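Local coordinates for lipid-transfer protein (Thermomonospora curvata, PDB 6OK1) that is of unknown precise function but is a lipid-transfer protein by name, with the two-part fold of the thiolase family, at residues R157-E162 / L300-L305; G250-Q253 / Y259-S262. One frame throughout, in Å; residues are numbered along the deposited sequence. Where two conformers were deposited one is given.

Contact 1 of 2, residues R157-E162 / L300-L305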
loop_
_atom_site.group_PDB
_atom_site.type_symbol
_atom_site.label_atom_id
_atom_site.label_comp_id
_atom_site.label_asym_id
_atom_site.label_seq_id
_atom_site.Cartn_x
_atom_site.Cartn_y
_atom_site.Cartn_z
ATOM N N ARG A 157 -23.348 -19.588 6.223
ATOM C CA ARG A 157 -24.374 -20.218 7.051
ATOM C C ARG A 157 -25.615 -19.354 7.121
ATOM O O ARG A 157 -26.736 -19.868 7.124
ATOM C CB ARG A 157 -23.852 -20.478 8.465
ATOM C CG ARG A 157 -24.864 -21.168 9.395
ATOM C CD ARG A 157 -25.176 -22.618 8.933
ATOM N NE ARG A 157 -26.238 -23.266 9.714
ATOM C CZ ARG A 157 -27.549 -23.084 9.537
ATOM N NH1 ARG A 157 -28.015 -22.254 8.600
ATOM N NH2 ARG A 157 -28.415 -23.740 10.318
ATOM N N ARG A 158 -25.436 -18.035 7.210
ATOM C CA ARG A 158 -26.588 -17.140 7.262
ATOM C C ARG A 158 -27.293 -17.062 5.912
ATOM O O ARG A 158 -28.528 -16.961 5.846
ATOM C CB ARG A 158 -26.142 -15.753 7.728
ATOM C CG ARG A 158 -27.321 -14.771 7.923
ATOM C CD ARG A 158 -28.106 -15.059 9.197
ATOM N NE ARG A 158 -29.367 -14.300 9.188
ATOM C CZ ARG A 158 -30.186 -14.197 10.227
ATOM N NH1 ARG A 158 -29.881 -14.770 11.386
ATOM N NH2 ARG A 158 -31.317 -13.500 10.108
ATOM N N TYR A 159 -26.534 -17.122 4.820
ATOM C CA TYR A 159 -27.146 -17.126 3.491
ATOM C C TYR A 159 -28.007 -18.378 3.297
ATOM O O TYR A 159 -29.115 -18.310 2.733
ATOM C CB TYR A 159 -26.046 -17.029 2.432
ATOM C CG TYR A 159 -26.552 -16.977 1.005
ATOM C CD1 TYR A 159 -26.840 -18.140 0.322
ATOM C CD2 TYR A 159 -26.718 -15.776 0.345
ATOM C CE1 TYR A 159 -27.315 -18.110 -0.972
ATOM C CE2 TYR A 159 -27.198 -15.733 -0.957
ATOM C CZ TYR A 159 -27.498 -16.912 -1.608
ATOM O OH TYR A 159 -27.965 -16.930 -2.915
ATOM N N MET A 160 -27.529 -19.521 3.790
ATOM C CA MET A 160 -28.331 -20.749 3.757
ATOM C C MET A 160 -29.613 -20.582 4.547
ATOM O O MET A 160 -30.688 -21.019 4.118
ATOM C CB MET A 160 -27.541 -21.906 4.347
ATOM C CG MET A 160 -26.347 -22.341 3.528
ATOM S SD MET A 160 -25.250 -23.468 4.414
ATOM C CE MET A 160 -26.258 -24.938 4.569
ATOM N N HIS A 161 -29.505 -19.997 5.734
ATOM C CA HIS A 161 -30.678 -19.767 6.577
ATOM C C HIS A 161 -31.713 -18.901 5.873
ATOM O O HIS A 161 -32.912 -19.207 5.866
ATOM C CB HIS A 161 -30.231 -19.097 7.878
ATOM C CG HIS A 161 -31.358 -18.612 8.725
ATOM N ND1 HIS A 161 -32.077 -19.450 9.548
ATOM C CD2 HIS A 161 -31.879 -17.376 8.890
ATOM C CE1 HIS A 161 -33.013 -18.751 10.168
ATOM N NE2 HIS A 161 -32.915 -17.490 9.788
ATOM N N GLU A 162 -31.276 -17.786 5.299
ATOM C CA GLU A 162 -32.244 -16.845 4.759
ATOM C C GLU A 162 -32.850 -17.321 3.451
ATOM O O GLU A 162 -34.025 -17.035 3.187
ATOM C CB GLU A 162 -31.595 -15.475 4.578
ATOM C CG GLU A 162 -31.140 -14.922 5.906
ATOM C CD GLU A 162 -30.563 -13.529 5.826
ATOM O OE1 GLU A 162 -30.415 -12.984 4.712
ATOM O OE2 GLU A 162 -30.263 -12.982 6.900
ATOM N N LEU A 300 -19.546 -17.367 -1.698
ATOM C CA LEU A 300 -19.826 -15.974 -1.998
ATOM C C LEU A 300 -19.989 -15.728 -3.487
ATOM O O LEU A 300 -20.272 -14.600 -3.884
ATOM C CB LEU A 300 -18.726 -15.068 -1.429
ATOM C CG LEU A 300 -18.570 -15.146 0.101
ATOM C CD1 LEU A 300 -17.475 -14.215 0.634
ATOM C CD2 LEU A 300 -19.871 -14.840 0.801
ATOM N N VAL A 301 -19.847 -16.760 -4.315
ATOM C CA VAL A 301 -20.210 -16.595 -5.720
ATOM C C VAL A 301 -21.696 -16.326 -5.853
ATOM O O VAL A 301 -22.117 -15.583 -6.750
ATOM C CB VAL A 301 -19.771 -17.826 -6.525
ATOM C CG1 VAL A 301 -20.323 -17.768 -7.971
ATOM C CG2 VAL A 301 -18.247 -17.911 -6.557
ATOM N N LEU A 302 -22.526 -16.914 -4.970
ATOM C CA LEU A 302 -23.961 -16.777 -5.107
ATOM C C LEU A 302 -24.411 -15.329 -4.870
ATOM O O LEU A 302 -25.079 -14.769 -5.733
ATOM C CB LEU A 302 -24.689 -17.772 -4.195
ATOM C CG LEU A 302 -24.867 -19.188 -4.766
ATOM C CD1 LEU A 302 -23.536 -19.915 -4.851
ATOM C CD2 LEU A 302 -25.810 -20.030 -3.918
ATOM N N PRO A 303 -24.061 -14.709 -3.740
ATOM C CA PRO A 303 -24.455 -13.292 -3.592
ATOM C C PRO A 303 -23.804 -12.371 -4.612
ATOM O O PRO A 303 -24.380 -11.324 -4.924
ATOM C CB PRO A 303 -24.035 -12.961 -2.150
ATOM C CG PRO A 303 -23.014 -14.041 -1.773
ATOM C CD PRO A 303 -23.494 -15.263 -2.511
ATOM N N GLN A 304 -22.636 -12.721 -5.161
ATOM C CA GLN A 304 -22.069 -11.905 -6.224
ATOM C C GLN A 304 -23.024 -11.822 -7.406
ATOM O O GLN A 304 -23.255 -10.741 -7.957
ATOM C CB GLN A 304 -20.736 -12.467 -6.686
ATOM C CG GLN A 304 -19.578 -12.156 -5.775
ATOM C CD GLN A 304 -18.307 -12.629 -6.402
ATOM O OE1 GLN A 304 -17.784 -12.003 -7.331
ATOM N NE2 GLN A 304 -17.842 -13.780 -5.959
ATOM N N LEU A 305 -23.593 -12.958 -7.809
ATOM C CA LEU A 305 -24.527 -12.941 -8.936
ATOM C C LEU A 305 -25.711 -12.028 -8.655
ATOM O O LEU A 305 -26.210 -11.319 -9.548
ATOM C CB LEU A 305 -24.995 -14.369 -9.238
ATOM C CG LEU A 305 -23.929 -15.297 -9.836
ATOM C CD1 LEU A 305 -24.320 -16.761 -9.651
ATOM C CD2 LEU A 305 -23.701 -14.958 -11.329
#
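Helix 148-163, from the thiolase N-terminal family region, meets the start of helix 301-307, from the C-terminal region, through one tyrosine: the outer half of the Tyr159 ring rests on Leu302 and Pro303. The backbones stay well apart, with Tyr159 CA and Pro303 CA 8.5 Å from each other, and the ring spans that gap. With CG anti to the backbone N (chi1 -178°), Tyr159 reaches straight out from its helix. Its CE1 lies 3.8 Å from Leu302 CD2, and its OH 3.6 Å from Leu302 CB, the two side chains crossing at about a right angle. Across the ring, Tyr159 CE2 packs obliquely, 4.0 Å from Pro303 CD. The contact is thus apolar apart from the hydroxyl, which hydrogen-bonds to Glu306 OE2, one turn beyond Leu302. Phe170 and Val173 of helix 167-182 and Ala316 and Ile320 of helix 316-321 also pack on Leu302. On helix 148-163, the nearly straight salt-bridge bond from Arg158 NE to Glu162 OE2 (2.8 Å, 174°) lies in the guanidinium plane and meets OE2 on its anti side, somewhat out of the carboxylate plane. The arrangement is a buried helix-helix packing contact, small in area, between the two thiolase-family regions.

Contact 2 of 2, residues G250-Q253 / Y259-S262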
loop_
_atom_site.group_PDB
_atom_site.type_symbol
_atom_site.label_atom_id
_atom_site.label_comp_id
_atom_site.label_asym_id
_atom_site.label_seq_id
_atom_site.Cartn_x
_atom_site.Cartn_y
_atom_site.Cartn_z
ATOM N N GLY A 250 -18.112 -0.965 1.655
ATOM C CA GLY A 250 -19.467 -0.709 2.090
ATOM C C GLY A 250 -19.543 -0.049 3.437
ATOM O O GLY A 250 -18.548 0.184 4.124
ATOM N N TYR A 251 -20.765 0.316 3.800
ATOM C CA TYR A 251 -21.030 0.787 5.146
ATOM C C TYR A 251 -20.576 -0.254 6.160
ATOM O O TYR A 251 -20.809 -1.451 5.980
ATOM C CB TYR A 251 -22.524 1.059 5.300
ATOM C CG TYR A 251 -22.925 1.402 6.700
ATOM C CD1 TYR A 251 -22.666 2.660 7.217
ATOM C CD2 TYR A 251 -23.551 0.473 7.515
ATOM C CE1 TYR A 251 -23.015 2.988 8.503
ATOM C CE2 TYR A 251 -23.915 0.798 8.805
ATOM C CZ TYR A 251 -23.639 2.058 9.291
ATOM O OH TYR A 251 -23.997 2.401 10.573
ATOM N N ASP A 252 -19.927 0.205 7.230
ATOM C CA ASP A 252 -19.394 -0.673 8.266
ATOM C C ASP A 252 -18.633 -1.861 7.674
ATOM O O ASP A 252 -18.903 -3.021 7.960
ATOM C CB ASP A 252 -20.517 -1.163 9.184
ATOM C CG ASP A 252 -19.991 -1.717 10.468
ATOM O OD1 ASP A 252 -18.899 -1.267 10.854
ATOM O OD2 ASP A 252 -20.658 -2.583 11.091
ATOM N N GLN A 253 -17.651 -1.545 6.834
ATOM C CA GLN A 253 -16.812 -2.554 6.221
ATOM C C GLN A 253 -15.708 -3.006 7.168
ATOM O O GLN A 253 -15.007 -2.178 7.763
ATOM C CB GLN A 253 -16.194 -1.985 4.959
ATOM C CG GLN A 253 -15.418 -3.015 4.167
ATOM C CD GLN A 253 -16.302 -3.947 3.383
ATOM O OE1 GLN A 253 -17.183 -3.516 2.651
ATOM N NE2 GLN A 253 -16.034 -5.263 3.512
ATOM N N TYR A 259 -19.756 -8.423 9.963
ATOM C CA TYR A 259 -20.798 -9.230 10.583
ATOM C C TYR A 259 -21.823 -8.396 11.338
ATOM O O TYR A 259 -22.700 -8.963 12.013
ATOM C CB TYR A 259 -20.159 -10.202 11.575
ATOM C CG TYR A 259 -19.195 -11.236 11.014
ATOM C CD1 TYR A 259 -19.332 -11.758 9.738
ATOM C CD2 TYR A 259 -18.166 -11.698 11.797
ATOM C CE1 TYR A 259 -18.452 -12.722 9.258
ATOM C CE2 TYR A 259 -17.275 -12.658 11.326
ATOM C CZ TYR A 259 -17.420 -13.152 10.061
ATOM O OH TYR A 259 -16.540 -14.109 9.644
ATOM N N TYR A 260 -21.731 -7.075 11.259
ATOM C CA TYR A 260 -22.455 -6.186 12.159
ATOM C C TYR A 260 -23.453 -5.305 11.420
ATOM O O TYR A 260 -24.125 -4.468 12.046
ATOM C CB TYR A 260 -21.443 -5.347 12.949
ATOM C CG TYR A 260 -20.293 -6.193 13.480
ATOM C CD1 TYR A 260 -20.415 -6.898 14.659
ATOM C CD2 TYR A 260 -19.086 -6.295 12.766
ATOM C CE1 TYR A 260 -19.372 -7.677 15.139
ATOM C CE2 TYR A 260 -18.066 -7.083 13.206
ATOM C CZ TYR A 260 -18.201 -7.768 14.407
ATOM O OH TYR A 260 -17.196 -8.552 14.922
ATOM N N ARG A 261 -23.564 -5.476 10.112
ATOM C CA ARG A 261 -24.540 -4.780 9.279
ATOM C C ARG A 261 -25.937 -5.329 9.504
ATOM O O ARG A 261 -26.112 -6.454 9.960
ATOM C CB ARG A 261 -24.201 -4.973 7.812
ATOM C CG ARG A 261 -22.876 -4.394 7.445
ATOM C CD ARG A 261 -22.265 -5.063 6.205
ATOM N NE ARG A 261 -21.211 -4.197 5.679
ATOM C CZ ARG A 261 -20.434 -4.471 4.634
ATOM N NH1 ARG A 261 -20.532 -5.622 3.997
ATOM N NH2 ARG A 261 -19.571 -3.541 4.200
ATOM N N SER A 262 -26.950 -4.547 9.110
ATOM C CA SER A 262 -28.321 -5.006 9.295
ATOM C C SER A 262 -28.539 -6.350 8.614
ATOM O O SER A 262 -29.203 -7.233 9.169
ATOM C CB SER A 262 -29.313 -3.953 8.782
ATOM O OG SER A 262 -29.143 -3.695 7.395
HETATM O O HOH W 1 -20.276 -4.890 9.662
HETATM O O HOH W 2 -23.550 -1.386 11.573
#
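Arg261 carries this contact, turning the edge of its guanidinium to one backbone carbonyl and one side-chain amide. Its NE and NH2 grip Tyr251 O side-on, at 2.8 Å for NE and 3.0 Å for NH2. NE approaches almost in line with the carbonyl bond (C=O...N 177°), whereas NH2 comes from above the carbonyl plane. The same NH2 also donates to Gln253 OE1 at 2.8 Å, again from above the acceptor's plane, with the amide and guanidinium 88° apart. The arm extended from CG to NE carries the head from its own backbone across to 250-253.

Behind this first shell, Gln253 bends at chi2 (77°), which brings OE1 back to Gly250 N; that 2.9 Å bond lies in the carbonyl plane on a lone pair, so two donors hold the oxygen. Glu269 holds both partners, by a salt bridge from OE1 to Arg261 NH1 and by a hydrogen bond from Gln253 NE2 to OE2.

Beside the arginine, Asp252 OD2 lies 3.4 Å from Tyr260 CB. One water accepts from Tyr260 N at 3.1 Å and donates to Asp252 O, and a second donates to both Asp252 OD2 and Tyr260 O. The other carboxylate oxygen, OD1, bonds to His254 and forms a salt bridge with Arg66 of the second subunit, tying the loop to the subunit interface. The whole is an irregular loop folded back on itself, with an arginine side chain hydrogen-bonded to a backbone carbonyl and a glutamine amide, between strand 240-248 and helix 268-281 in the C-terminal thiolase-like region.

From the N terminus, the chain lays down strands 8-15, 50-54, 75-79 and 104-112 before helix 148-163, the early half of contact 1, and then passes through helix 167-182 and strands 219-228 and 240-248 of the central sheet. Contact 2 follows, closing a short loop in which only five residues separate 250-253 from 259-262. Helix 268-281 and strand 290-292 come next, before helix 301-307 completes contact 1 across 137 intervening residues. The short closure therefore lies wholly within the long one, and the two do not cross. Their centres are 16 Å apart and their nearest atoms about 6 Å, without touching. Contact 1 joins the two family regions; contact 2 shapes one loop of the second.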